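Long-range contact in possible transcriptional regulatory arsR-family protein (Mycobacterium bovis, PDB 3GW2), which probably binds DNA as a winged helix-turn-helix transcriptional regulator of the ArsR family, within a network that coordinates tolerance to the drug bedaquiline: residues A[21-33]-A[48-62]. Residues are numbered along the deposited sequence; the frame is centred on the assembly and turned at random.
Sequences ALANGRRLQILDL and TGMNLTTASANLQAL
I30 overlaps L62, its CG2 methyl 3.6 Å from L62 CD1, and each residue is a knob in a hole of the other segment: I30 sits among T48, N58, L59 and L62, and L62 among A21, R27, I30 and L31. The two branches of I30 divide the work. I30 CG2 meets L59 and L62, whereas I30 CD1 lies 3.7 Å from N58 CB and also touches the methyl CE of selenomethionine M50, whose side chain crosses at about a right angle. The axes of 27-33 and 52-62 are 10.0 Å apart at closest approach and cross at -77°, a steep crossing, consistent with interlocking over a short patch.

Beside it, the R27 guanidinium lies between N24 CB, over the centre of one face, and A61 CB, offset toward the rim of the opposite face. A bend at chi3 (75°) turns the group so that R27 NE reaches A21 O at 2.8 Å in the guanidinium plane, nearly straight at 175°. R27 NH1 then donates to N58 OD1 (3.0 Å) in the amide's carbonyl plane, and NH2 to K20 O. Three bonds and two covered faces therefore fix its rotation.

R26, by contrast, runs extended past M50, whose CG stands 3.6 Å above the guanidinium centre. Its NH2 donates to T48 O at 3.2 Å and weakly to G49 O, in the Schellman turn that ends helix 41-48; a water joins R26 NE, Q29 NE2 and T48 O.

Helix 52-64 is the second helix of the helix-turn-helix, consistent with a DNA-recognition role, and 27-34 packs across it. I30 also touches I44 of helix 41-48, while L31 and L62 reach V68 of strand 68-73, and L31 meets F90 of helix 84-98.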
# COMPACT_ATOMS: atom_id res chain seq x y z
N ALA A 21 0.16 5.22 3.74
CA ALA A 21 -0.56 6.27 3.00
C ALA A 21 -1.81 5.73 2.31
O ALA A 21 -2.83 6.42 2.24
CB ALA A 21 0.35 6.93 1.98
N LEU A 22 -1.72 4.49 1.80
CA LEU A 22 -2.81 3.88 1.05
C LEU A 22 -3.87 3.28 1.96
O LEU A 22 -4.95 2.93 1.50
CB LEU A 22 -2.26 2.80 0.10
CG LEU A 22 -1.49 3.21 -1.15
CD1 LEU A 22 -0.81 2.00 -1.84
CD2 LEU A 22 -2.37 3.96 -2.15
N ALA A 23 -3.56 3.16 3.24
CA ALA A 23 -4.35 2.35 4.17
C ALA A 23 -5.59 3.06 4.72
O ALA A 23 -5.97 2.83 5.86
CB ALA A 23 -3.47 1.85 5.33
N ASN A 24 -6.23 3.90 3.92
CA ASN A 24 -7.43 4.59 4.33
C ASN A 24 -8.31 4.80 3.10
O ASN A 24 -7.92 5.50 2.17
CB ASN A 24 -7.07 5.92 5.00
CG ASN A 24 -8.29 6.68 5.53
OD1 ASN A 24 -9.13 7.13 4.76
ND2 ASN A 24 -8.38 6.81 6.84
N GLY A 25 -9.48 4.18 3.11
CA GLY A 25 -10.34 4.15 1.92
C GLY A 25 -10.81 5.51 1.46
O GLY A 25 -10.86 5.80 0.25
N ARG A 26 -11.13 6.35 2.43
CA ARG A 26 -11.59 7.70 2.16
C ARG A 26 -10.45 8.59 1.68
O ARG A 26 -10.64 9.42 0.80
CB ARG A 26 -12.28 8.28 3.39
CG ARG A 26 -13.26 9.36 3.05
CD ARG A 26 -13.67 10.14 4.27
NE ARG A 26 -14.48 11.28 3.88
CZ ARG A 26 -14.91 12.22 4.72
NH1 ARG A 26 -14.59 12.17 6.01
NH2 ARG A 26 -15.65 13.22 4.26
N ARG A 27 -9.26 8.40 2.24
CA ARG A 27 -8.05 9.08 1.75
C ARG A 27 -7.74 8.78 0.27
O ARG A 27 -7.19 9.63 -0.46
CB ARG A 27 -6.88 8.72 2.67
CG ARG A 27 -5.51 9.18 2.22
CD ARG A 27 -4.60 9.39 3.42
NE ARG A 27 -4.12 8.14 4.01
CZ ARG A 27 -4.23 7.82 5.30
NH1 ARG A 27 -4.80 8.64 6.17
NH2 ARG A 27 -3.75 6.66 5.73
N LEU A 28 -8.10 7.58 -0.19
CA LEU A 28 -7.90 7.20 -1.60
C LEU A 28 -8.76 8.00 -2.60
O LEU A 28 -8.42 8.10 -3.79
CB LEU A 28 -8.15 5.70 -1.76
CG LEU A 28 -6.99 4.71 -1.49
CD1 LEU A 28 -5.95 5.26 -0.55
CD2 LEU A 28 -7.54 3.42 -0.97
N GLN A 29 -9.88 8.54 -2.12
CA GLN A 29 -10.71 9.44 -2.92
C GLN A 29 -9.91 10.64 -3.40
O GLN A 29 -10.05 11.07 -4.54
CB GLN A 29 -11.93 9.91 -2.12
CG GLN A 29 -12.87 8.77 -1.75
CD GLN A 29 -14.07 9.23 -0.95
OE1 GLN A 29 -14.69 8.44 -0.24
NE2 GLN A 29 -14.41 10.51 -1.06
N ILE A 30 -9.05 11.15 -2.53
CA ILE A 30 -8.14 12.24 -2.90
C ILE A 30 -7.31 11.89 -4.12
O ILE A 30 -7.16 12.71 -5.03
CB ILE A 30 -7.21 12.64 -1.73
CG1 ILE A 30 -8.03 13.26 -0.58
CG2 ILE A 30 -6.13 13.62 -2.22
CD1 ILE A 30 -7.26 13.46 0.75
N LEU A 31 -6.80 10.66 -4.16
CA LEU A 31 -5.98 10.21 -5.28
C LEU A 31 -6.77 10.17 -6.58
O LEU A 31 -6.28 10.63 -7.62
CB LEU A 31 -5.31 8.86 -4.97
CG LEU A 31 -4.21 8.90 -3.91
CD1 LEU A 31 -3.66 7.50 -3.66
CD2 LEU A 31 -3.08 9.84 -4.33
N ASP A 32 -8.00 9.66 -6.53
CA ASP A 32 -8.88 9.67 -7.71
C ASP A 32 -9.18 11.08 -8.17
O ASP A 32 -9.23 11.35 -9.37
CB ASP A 32 -10.20 8.94 -7.43
CG ASP A 32 -10.23 7.56 -8.04
OD1 ASP A 32 -10.01 7.43 -9.27
OD2 ASP A 32 -10.47 6.58 -7.31
N LEU A 33 -9.34 11.99 -7.21
CA LEU A 33 -9.62 13.38 -7.51
C LEU A 33 -8.45 14.09 -8.19
O LEU A 33 -8.64 14.88 -9.12
CB LEU A 33 -10.01 14.13 -6.24
CG LEU A 33 -10.49 15.56 -6.44
CD1 LEU A 33 -11.87 15.60 -7.12
CD2 LEU A 33 -10.52 16.27 -5.11
N THR A 48 -14.34 16.15 -1.47
CA THR A 48 -14.42 14.87 -0.77
C THR A 48 -15.32 14.94 0.47
O THR A 48 -15.48 13.95 1.18
CB THR A 48 -13.05 14.40 -0.32
OG1 THR A 48 -12.50 15.38 0.57
CG2 THR A 48 -12.15 14.19 -1.52
N GLY A 49 -15.89 16.11 0.73
CA GLY A 49 -16.72 16.31 1.92
C GLY A 49 -15.94 16.26 3.23
O GLY A 49 -16.53 15.99 4.27
N MSE A 50 -14.64 16.55 3.20
CA MSE A 50 -13.81 16.53 4.41
C MSE A 50 -13.69 17.95 4.95
O MSE A 50 -13.56 18.87 4.17
CB MSE A 50 -12.39 16.01 4.15
CG MSE A 50 -12.29 14.55 3.74
SE MSE A 50 -10.44 14.20 3.16
CE MSE A 50 -10.76 12.50 2.21
N ASN A 51 -13.71 18.11 6.27
CA ASN A 51 -13.34 19.39 6.84
C ASN A 51 -11.85 19.67 6.52
O ASN A 51 -11.10 18.73 6.20
CB ASN A 51 -13.59 19.42 8.35
CG ASN A 51 -12.71 18.43 9.11
OD1 ASN A 51 -11.64 18.79 9.57
ND2 ASN A 51 -13.17 17.19 9.23
N LEU A 52 -11.45 20.94 6.59
CA LEU A 52 -10.10 21.37 6.25
C LEU A 52 -9.00 20.67 7.05
O LEU A 52 -7.96 20.36 6.50
CB LEU A 52 -9.98 22.90 6.42
CG LEU A 52 -9.87 23.85 5.21
CD1 LEU A 52 -10.37 23.29 3.86
CD2 LEU A 52 -10.53 25.23 5.55
N THR A 53 -9.23 20.43 8.35
CA THR A 53 -8.27 19.71 9.19
C THR A 53 -8.08 18.25 8.74
O THR A 53 -6.94 17.76 8.60
CB THR A 53 -8.66 19.79 10.67
OG1 THR A 53 -8.82 21.17 11.03
CG2 THR A 53 -7.59 19.15 11.58
N THR A 54 -9.20 17.54 8.53
CA THR A 54 -9.18 16.16 8.01
C THR A 54 -8.48 16.07 6.66
O THR A 54 -7.61 15.23 6.46
CB THR A 54 -10.62 15.60 7.91
OG1 THR A 54 -11.21 15.58 9.21
CG2 THR A 54 -10.63 14.17 7.34
N ALA A 55 -8.84 16.96 5.73
CA ALA A 55 -8.23 16.96 4.41
C ALA A 55 -6.71 17.16 4.51
O ALA A 55 -5.94 16.44 3.88
CB ALA A 55 -8.85 18.08 3.53
N SER A 56 -6.30 18.14 5.31
CA SER A 56 -4.89 18.46 5.42
C SER A 56 -4.11 17.32 6.09
O SER A 56 -3.00 16.99 5.66
CB SER A 56 -4.71 19.80 6.16
OG SER A 56 -3.34 20.05 6.41
N ALA A 57 -4.70 16.70 7.12
CA ALA A 57 -4.15 15.48 7.72
C ALA A 57 -3.99 14.34 6.70
O ALA A 57 -2.94 13.70 6.65
CB ALA A 57 -4.99 15.01 8.94
N ASN A 58 -5.02 14.09 5.90
CA ASN A 58 -4.95 13.03 4.91
C ASN A 58 -3.94 13.36 3.80
O ASN A 58 -3.25 12.46 3.31
CB ASN A 58 -6.33 12.78 4.28
CG ASN A 58 -7.20 11.87 5.12
OD1 ASN A 58 -6.73 10.88 5.66
ND2 ASN A 58 -8.48 12.20 5.21
N LEU A 59 -3.86 14.63 3.40
CA LEU A 59 -2.86 15.06 2.41
C LEU A 59 -1.42 14.89 2.92
O LEU A 59 -0.54 14.44 2.18
CB LEU A 59 -3.14 16.49 1.94
CG LEU A 59 -4.37 16.58 1.02
CD1 LEU A 59 -4.93 18.00 0.97
CD2 LEU A 59 -4.04 16.06 -0.40
N GLN A 60 -1.18 15.24 4.18
CA GLN A 60 0.09 14.94 4.86
C GLN A 60 0.41 13.45 4.86
O GLN A 60 1.56 13.07 4.61
CB GLN A 60 0.07 15.45 6.29
CG GLN A 60 0.84 16.73 6.51
CD GLN A 60 0.31 17.91 5.72
OE1 GLN A 60 0.91 18.30 4.71
NE2 GLN A 60 -0.81 18.48 6.17
N ALA A 61 -0.59 12.62 5.13
CA ALA A 61 -0.41 11.18 5.11
C ALA A 61 0.01 10.70 3.72
O ALA A 61 0.92 9.88 3.60
CB ALA A 61 -1.67 10.46 5.58
N LEU A 62 -0.65 11.21 2.68
CA LEU A 62 -0.26 10.91 1.29
C LEU A 62 1.15 11.37 0.96
O LEU A 62 1.92 10.65 0.31
CB LEU A 62 -1.28 11.48 0.30
CG LEU A 62 -2.66 10.82 0.36
CD1 LEU A 62 -3.64 11.62 -0.49
CD2 LEU A 62 -2.59 9.36 -0.09
O HOH W 1 -15.37 11.35 1.21